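Side-chain contacts in membrane-bound lytic murein transglycosylase A (Burkholderia pseudomallei, PDB 6QK4), which probably cleaves the MurNAc-GlcNAc glycosidic bond of peptidoglycan from the chain ends, forming a 1,6-anhydro bond in the MurNAc product: residues G206-G211 with K219-A224; R271-D276 with V286-T291; I280-P285 with Q306-A311. One frame throughout, in Å; residues are numbered along the deposited sequence.

Contact 1 of 3, residues G206-G211 with K219-A224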
# COMPACT_ATOMS: atom_id res chain seq x y z
N GLY A 206 -5.05 4.02 28.75
CA GLY A 206 -6.40 3.53 28.99
C GLY A 206 -7.51 4.22 28.23
O GLY A 206 -8.68 3.91 28.47
N GLU A 207 -7.20 5.10 27.27
CA GLU A 207 -8.28 5.76 26.54
C GLU A 207 -8.87 4.88 25.44
O GLU A 207 -10.00 5.13 24.99
CB GLU A 207 -7.79 7.09 25.95
CG GLU A 207 -7.42 8.09 27.05
CD GLU A 207 -8.64 8.84 27.61
OE1 GLU A 207 -9.70 8.90 26.93
OE2 GLU A 207 -8.52 9.37 28.74
N LEU A 208 -8.12 3.87 24.99
CA LEU A 208 -8.56 2.98 23.92
C LEU A 208 -8.32 1.55 24.36
O LEU A 208 -7.29 1.25 24.97
CB LEU A 208 -7.78 3.18 22.60
CG LEU A 208 -8.19 4.38 21.74
CD1 LEU A 208 -7.34 4.46 20.48
CD2 LEU A 208 -9.71 4.44 21.44
N GLY A 209 -9.26 0.66 24.00
CA GLY A 209 -9.08 -0.75 24.29
C GLY A 209 -8.11 -1.45 23.34
O GLY A 209 -7.85 -0.99 22.23
N ALA A 210 -7.57 -2.59 23.81
CA ALA A 210 -6.65 -3.44 23.06
C ALA A 210 -6.99 -3.51 21.57
O ALA A 210 -6.10 -3.44 20.71
CB ALA A 210 -6.61 -4.87 23.65
N GLY A 211 -8.28 -3.63 21.24
CA GLY A 211 -8.61 -3.75 19.82
C GLY A 211 -8.31 -2.53 18.96
O GLY A 211 -7.97 -2.66 17.78
N LYS A 219 -9.47 8.40 15.20
CA LYS A 219 -10.40 9.44 14.72
C LYS A 219 -11.65 9.48 15.58
O LYS A 219 -12.21 10.56 15.82
CB LYS A 219 -10.81 9.19 13.27
CG LYS A 219 -9.79 9.52 12.20
CD LYS A 219 -10.49 9.59 10.83
CE LYS A 219 -9.51 9.54 9.69
NZ LYS A 219 -9.97 8.75 8.48
N ALA A 220 -12.13 8.32 16.03
CA ALA A 220 -13.37 8.32 16.79
C ALA A 220 -13.14 8.95 18.15
O ALA A 220 -13.91 9.82 18.60
CB ALA A 220 -13.91 6.90 16.92
N TRP A 221 -12.04 8.56 18.81
CA TRP A 221 -11.66 9.16 20.08
C TRP A 221 -11.49 10.67 19.96
O TRP A 221 -11.87 11.42 20.87
CB TRP A 221 -10.38 8.52 20.59
CG TRP A 221 -9.98 9.01 21.94
CD1 TRP A 221 -10.26 8.44 23.15
CD2 TRP A 221 -9.19 10.18 22.22
NE1 TRP A 221 -9.71 9.19 24.18
CE2 TRP A 221 -9.05 10.26 23.63
CE3 TRP A 221 -8.61 11.17 21.41
CZ2 TRP A 221 -8.34 11.29 24.24
CZ3 TRP A 221 -7.90 12.19 22.02
CH2 TRP A 221 -7.77 12.24 23.42
N ALA A 222 -10.88 11.13 18.86
CA ALA A 222 -10.71 12.56 18.62
C ALA A 222 -12.06 13.26 18.47
O ALA A 222 -12.26 14.36 18.99
CB ALA A 222 -9.85 12.78 17.37
N ARG A 223 -12.98 12.63 17.73
CA ARG A 223 -14.36 13.11 17.62
C ARG A 223 -15.01 13.25 18.99
O ARG A 223 -15.78 14.19 19.24
CB ARG A 223 -15.18 12.14 16.77
CG ARG A 223 -16.23 12.80 15.91
CD ARG A 223 -15.58 13.33 14.64
NE ARG A 223 -15.37 12.28 13.64
CZ ARG A 223 -14.19 11.84 13.23
NH1 ARG A 223 -13.07 12.35 13.74
NH2 ARG A 223 -14.11 10.89 12.31
N ALA A 224 -14.71 12.31 19.90
CA ALA A 224 -15.28 12.36 21.24
C ALA A 224 -14.62 13.39 22.13
O ALA A 224 -15.27 13.92 23.04
CB ALA A 224 -15.19 10.98 21.88
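E207 and W221 carry the polar half of this contact. The indole N-H of W221 NE1 donates to E207 OE1 over 2.8 Å, and at 169° the bond is nearly straight. The oxygen lies in the ring plane, at the pyrrole edge, where the indole nitrogen directs its hydrogen. The carboxylate is turned 80° against the ring and receives the proton on its anti side, 31° out of its own plane. Its other oxygen, OE2, forms a salt bridge with R228, so one glutamate holds two donors and its rotation is restrained. A bend at chi2 turns the carboxylate toward the indole, and E207 CB also lies 3.4 Å from W221 NE1.

The apolar half is slighter. L208 brings its CD2 methyl to within 4.2 Å of W221 CB, at the root of the indole. Tryptophan suits this buried helix position because its broad surface packs also on L202 and L232, while its single N-H can be satisfied by a partly exposed glutamate.

E207 directly follows G206, whose positive phi makes it the C-prime residue of the Schellman motif that ends helix 198-204, with E207 N bonded to L202 O. The arrangement is thus a Schellman-terminated helix whose following loop packs back on the next helix, 215-224, within the MltA-specific insert domain.

Contact 2 of 3, residues R271-D276 with V286-T291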
# COMPACT_ATOMS: atom_id res chain seq x y z
N ARG A 271 -4.62 -5.96 -6.31
CA ARG A 271 -4.17 -6.74 -7.44
C ARG A 271 -2.73 -6.42 -7.81
O ARG A 271 -2.27 -6.90 -8.85
CB ARG A 271 -5.03 -6.51 -8.70
CG ARG A 271 -6.51 -7.02 -8.57
CD ARG A 271 -6.49 -8.57 -8.57
NE ARG A 271 -7.84 -9.03 -8.26
CZ ARG A 271 -8.13 -10.31 -8.04
NH1 ARG A 271 -7.13 -11.19 -8.13
NH2 ARG A 271 -9.41 -10.69 -7.67
N SER A 272 -2.05 -5.56 -7.03
CA SER A 272 -0.66 -5.20 -7.27
C SER A 272 0.12 -5.49 -6.03
O SER A 272 -0.37 -5.24 -4.92
CB SER A 272 -0.50 -3.69 -7.58
OG SER A 272 -1.08 -3.33 -8.81
N ILE A 273 1.32 -6.04 -6.18
CA ILE A 273 2.23 -6.20 -5.04
C ILE A 273 3.58 -5.54 -5.36
O ILE A 273 4.01 -5.44 -6.51
CB ILE A 273 2.46 -7.67 -4.66
CG1 ILE A 273 2.93 -8.51 -5.88
CG2 ILE A 273 1.20 -8.22 -3.86
CD1 ILE A 273 3.42 -9.93 -5.41
N ALA A 274 4.22 -5.04 -4.29
CA ALA A 274 5.62 -4.71 -4.34
C ALA A 274 6.46 -5.95 -3.97
O ALA A 274 6.09 -6.72 -3.06
CB ALA A 274 5.92 -3.56 -3.37
N VAL A 275 7.55 -6.16 -4.72
CA VAL A 275 8.42 -7.33 -4.58
C VAL A 275 9.89 -6.90 -4.50
O VAL A 275 10.26 -5.76 -4.78
CB VAL A 275 8.25 -8.34 -5.73
CG1 VAL A 275 6.87 -8.87 -5.71
CG2 VAL A 275 8.58 -7.63 -7.09
N ASP A 276 10.74 -7.88 -4.20
CA ASP A 276 12.19 -7.70 -4.39
C ASP A 276 12.47 -8.09 -5.84
O ASP A 276 12.31 -9.26 -6.22
CB ASP A 276 12.97 -8.59 -3.39
CG ASP A 276 14.49 -8.57 -3.63
OD1 ASP A 276 14.90 -8.10 -4.72
OD2 ASP A 276 15.24 -9.02 -2.71
N VAL A 286 1.59 -13.21 -9.97
CA VAL A 286 1.90 -14.04 -8.81
C VAL A 286 0.56 -14.48 -8.22
O VAL A 286 -0.31 -13.64 -7.96
CB VAL A 286 2.67 -13.27 -7.71
CG1 VAL A 286 3.01 -14.23 -6.51
CG2 VAL A 286 3.98 -12.69 -8.28
N PHE A 287 0.40 -15.80 -7.97
CA PHE A 287 -0.76 -16.21 -7.21
C PHE A 287 -0.33 -16.25 -5.75
O PHE A 287 0.65 -16.93 -5.42
CB PHE A 287 -1.35 -17.56 -7.66
CG PHE A 287 -2.73 -17.74 -7.05
CD1 PHE A 287 -3.81 -17.04 -7.57
CD2 PHE A 287 -2.91 -18.47 -5.88
CE1 PHE A 287 -5.03 -17.11 -7.04
CE2 PHE A 287 -4.20 -18.53 -5.27
CZ PHE A 287 -5.26 -17.81 -5.83
N LEU A 288 -1.01 -15.44 -4.92
CA LEU A 288 -0.64 -15.23 -3.53
C LEU A 288 -1.66 -15.94 -2.63
O LEU A 288 -2.84 -15.67 -2.73
CB LEU A 288 -0.60 -13.71 -3.25
CG LEU A 288 -0.06 -13.29 -1.89
CD1 LEU A 288 1.36 -13.79 -1.64
CD2 LEU A 288 -0.11 -11.72 -1.77
N GLN A 289 -1.17 -16.79 -1.73
CA GLN A 289 -2.01 -17.43 -0.73
C GLN A 289 -1.55 -16.91 0.62
O GLN A 289 -0.38 -17.08 0.97
CB GLN A 289 -1.83 -18.94 -0.83
CG GLN A 289 -2.65 -19.68 0.30
CD GLN A 289 -2.50 -21.19 0.16
OE1 GLN A 289 -1.52 -21.67 -0.44
NE2 GLN A 289 -3.45 -21.93 0.70
N THR A 290 -2.46 -16.27 1.36
CA THR A 290 -2.09 -15.64 2.64
C THR A 290 -3.38 -15.54 3.50
O THR A 290 -4.32 -16.32 3.29
CB THR A 290 -1.31 -14.33 2.38
OG1 THR A 290 -0.89 -13.82 3.64
CG2 THR A 290 -2.18 -13.22 1.73
N THR A 291 -3.44 -14.60 4.44
CA THR A 291 -4.65 -14.38 5.23
C THR A 291 -4.91 -12.89 5.37
O THR A 291 -4.02 -12.07 5.18
CB THR A 291 -4.57 -15.02 6.65
OG1 THR A 291 -3.34 -14.62 7.27
CG2 THR A 291 -4.57 -16.54 6.56
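I273 reaches from strand 272-274 toward V286 and L288 of strand 285-291, and its branched side chain divides between the two. From the backbone, its CB already points at the opposite segment, although the nearest pair of CA atoms, those of I273 and V286, is 8.7 Å apart. At CB the chain forks. The short branch, CG2, comes closest to the CD2 methyl of L288, at 4.3 Å. The longer branch starts at CG1, which occupies the crowded position between backbone N and carbonyl carbon (chi1 53°); this rotamer puts CG2 beside the backbone N, on the L288 side, and leaves CG1 to carry CD1 to V286. CG1 itself acts as a spacer, and an extended chi2 takes CD1 outward to the valine. There the I273 CD1 methyl lies 4.0 Å from V286 CG2 and 4.1 Å from V286 CB, so it rests on one flank of the valine. The two side chains cross at about a right angle.

All three residues are buried. I273 also packs on V303, A318 and Y320, V286 on M341 and L343, and L288 on Y320, so the contact belongs to a larger apolar cluster. Beta-branched isoleucine and valine suit extended strands, and the longer leucine brings a terminal methyl, CD2, to the CG2 branch.

The two strands are not paired with each other: each instead bonds along strand 298-307, parallel for 272-274 and antiparallel for 285-291. With no hydrogen bond across the contact, cohesion here comes from dispersion forces and the exclusion of water. Such contacts depend on shape and closeness rather than direction, consistent with the interior of a curled beta structure in the 3D domain.

Contact 3 of 3, residues I280-P285 with Q306-A311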
# COMPACT_ATOMS: atom_id res chain seq x y z
N ILE A 280 11.64 -11.58 -8.02
CA ILE A 280 10.43 -11.60 -8.81
C ILE A 280 10.47 -10.38 -9.73
O ILE A 280 10.24 -9.24 -9.30
CB ILE A 280 9.17 -11.55 -7.91
CG1 ILE A 280 9.22 -12.69 -6.88
CG2 ILE A 280 7.93 -11.63 -8.77
CD1 ILE A 280 8.09 -12.54 -5.77
N PRO A 281 10.77 -10.57 -11.01
CA PRO A 281 10.90 -9.41 -11.91
C PRO A 281 9.60 -8.63 -12.03
O PRO A 281 8.51 -9.20 -12.01
CB PRO A 281 11.25 -10.06 -13.27
CG PRO A 281 11.83 -11.42 -12.92
CD PRO A 281 11.09 -11.86 -11.66
N LEU A 282 9.73 -7.31 -12.15
CA LEU A 282 8.53 -6.52 -12.40
C LEU A 282 7.82 -7.03 -13.65
O LEU A 282 8.43 -7.40 -14.68
CB LEU A 282 8.89 -5.04 -12.55
CG LEU A 282 9.35 -4.39 -11.26
CD1 LEU A 282 9.92 -3.01 -11.58
CD2 LEU A 282 8.27 -4.32 -10.16
N GLY A 283 6.48 -7.12 -13.54
CA GLY A 283 5.63 -7.66 -14.58
C GLY A 283 5.18 -9.10 -14.32
O GLY A 283 4.26 -9.57 -14.99
N THR A 284 5.80 -9.80 -13.34
CA THR A 284 5.45 -11.21 -13.09
C THR A 284 4.08 -11.25 -12.44
O THR A 284 3.89 -10.61 -11.39
CB THR A 284 6.47 -11.89 -12.16
OG1 THR A 284 7.81 -11.70 -12.67
CG2 THR A 284 6.16 -13.39 -12.02
N PRO A 285 3.13 -12.00 -12.98
CA PRO A 285 1.91 -12.28 -12.20
C PRO A 285 2.23 -13.33 -11.14
O PRO A 285 3.03 -14.23 -11.37
CB PRO A 285 0.92 -12.86 -13.25
CG PRO A 285 1.65 -12.64 -14.63
CD PRO A 285 3.14 -12.69 -14.28
N GLN A 306 4.30 -5.14 -9.50
CA GLN A 306 4.26 -3.88 -10.21
C GLN A 306 4.91 -2.80 -9.39
O GLN A 306 4.80 -1.62 -9.76
CB GLN A 306 2.82 -3.47 -10.60
CG GLN A 306 2.18 -4.58 -11.55
CD GLN A 306 0.76 -4.24 -12.02
OE1 GLN A 306 -0.07 -3.72 -11.25
NE2 GLN A 306 0.44 -4.68 -13.23
N ASP A 307 5.61 -3.17 -8.31
CA ASP A 307 6.22 -2.12 -7.49
C ASP A 307 7.39 -2.74 -6.75
O ASP A 307 7.56 -3.95 -6.74
CB ASP A 307 5.17 -1.49 -6.52
CG ASP A 307 5.52 0.00 -6.12
OD1 ASP A 307 6.55 0.55 -6.58
OD2 ASP A 307 4.73 0.57 -5.30
N VAL A 308 8.22 -1.89 -6.13
CA VAL A 308 9.29 -2.33 -5.26
C VAL A 308 9.25 -1.47 -4.01
O VAL A 308 8.53 -0.46 -3.96
CB VAL A 308 10.68 -2.21 -5.95
CG1 VAL A 308 10.71 -2.93 -7.32
CG2 VAL A 308 11.07 -0.76 -6.10
N GLY A 309 10.02 -1.84 -2.99
CA GLY A 309 10.07 -1.04 -1.78
C GLY A 309 11.35 -1.26 -1.00
O GLY A 309 11.93 -2.34 -1.02
N THR A 310 11.77 -0.21 -0.26
CA THR A 310 13.06 -0.34 0.40
C THR A 310 13.04 -1.40 1.50
O THR A 310 14.07 -2.02 1.76
CB THR A 310 13.48 1.03 0.95
OG1 THR A 310 12.49 1.44 1.87
CG2 THR A 310 13.51 2.03 -0.13
N ALA A 311 11.87 -1.71 2.08
CA ALA A 311 11.81 -2.75 3.08
C ALA A 311 11.54 -4.15 2.51
O ALA A 311 11.54 -5.12 3.28
CB ALA A 311 10.71 -2.42 4.07
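L282 lays one methyl over the backbone of Q306 and D307, while the side chains of those two residues turn their backs on it. The leucine CD2 sits almost directly above the face of the peptide linking them, 3.4 Å from D307 N and 3.8 Å from the carbonyl carbon, Q306 C. It also lies 3.5 Å from D307 O, the carbonyl of the following peptide. V308 then closes one flank, its CG1 methyl coming to 4.0 Å from L282 CD2. With CG1 of V308 opposite its carbonyl carbon (chi1 -54°), that methyl extends beside the leucine tip. Leucine fits here because its branched, nonpolar end can set one methyl against a peptide face without asking for a hydrogen bond.

The polar ends of Q306 and D307 find partners on the far side of the strand. Q306 bonds through OE1 to S272 and through NE2 to N51 and A47, whereas D307 is held by Y106 and the backbone of A262.

What presents L282 is a type II beta turn from P281 to T284. T284 N closes it on P281 O at 3.1 Å, and the hydroxyl T284 OG1 donates to the same P281 O at 2.7 Å, tilted 19° from the carbonyl plane, so two donors grip one oxygen. G283 takes the positive-phi position of the turn (phi 101°), where a side chain would be jammed against the preceding carbonyl.

The turn leads directly into strand 285-291, the antiparallel neighbour of strand 298-307. Its leucine, folded over the backbone of Q306 and D307, thus packs this turn against the neighbouring strand in a partly buried part of the 3D domain, a family assigned to the double-psi beta-barrel clan.

How the contacts relate
Contacts 2 and 3 are neighbours in the 3D domain, their centres 9 Å apart, whereas contact 1 lies in the MltA-specific insert domain, about 32 and 36 Å from them between centres. Contact 2 is the buried one and wholly apolar; contacts 1 and 3 are only partly buried, the first depending on a directed hydrogen bond, the third on a methyl set against backbone. Contacts 2 and 3 alternate along the chain and are joined through strand 298-307, which pairs with both strands of contact 2; V275 N and D307 O, 3.0 Å apart, probably form a hydrogen bond between them. The turn of contact 3 runs into strand 285-291. Contact 1 instead joins a loop to a helix.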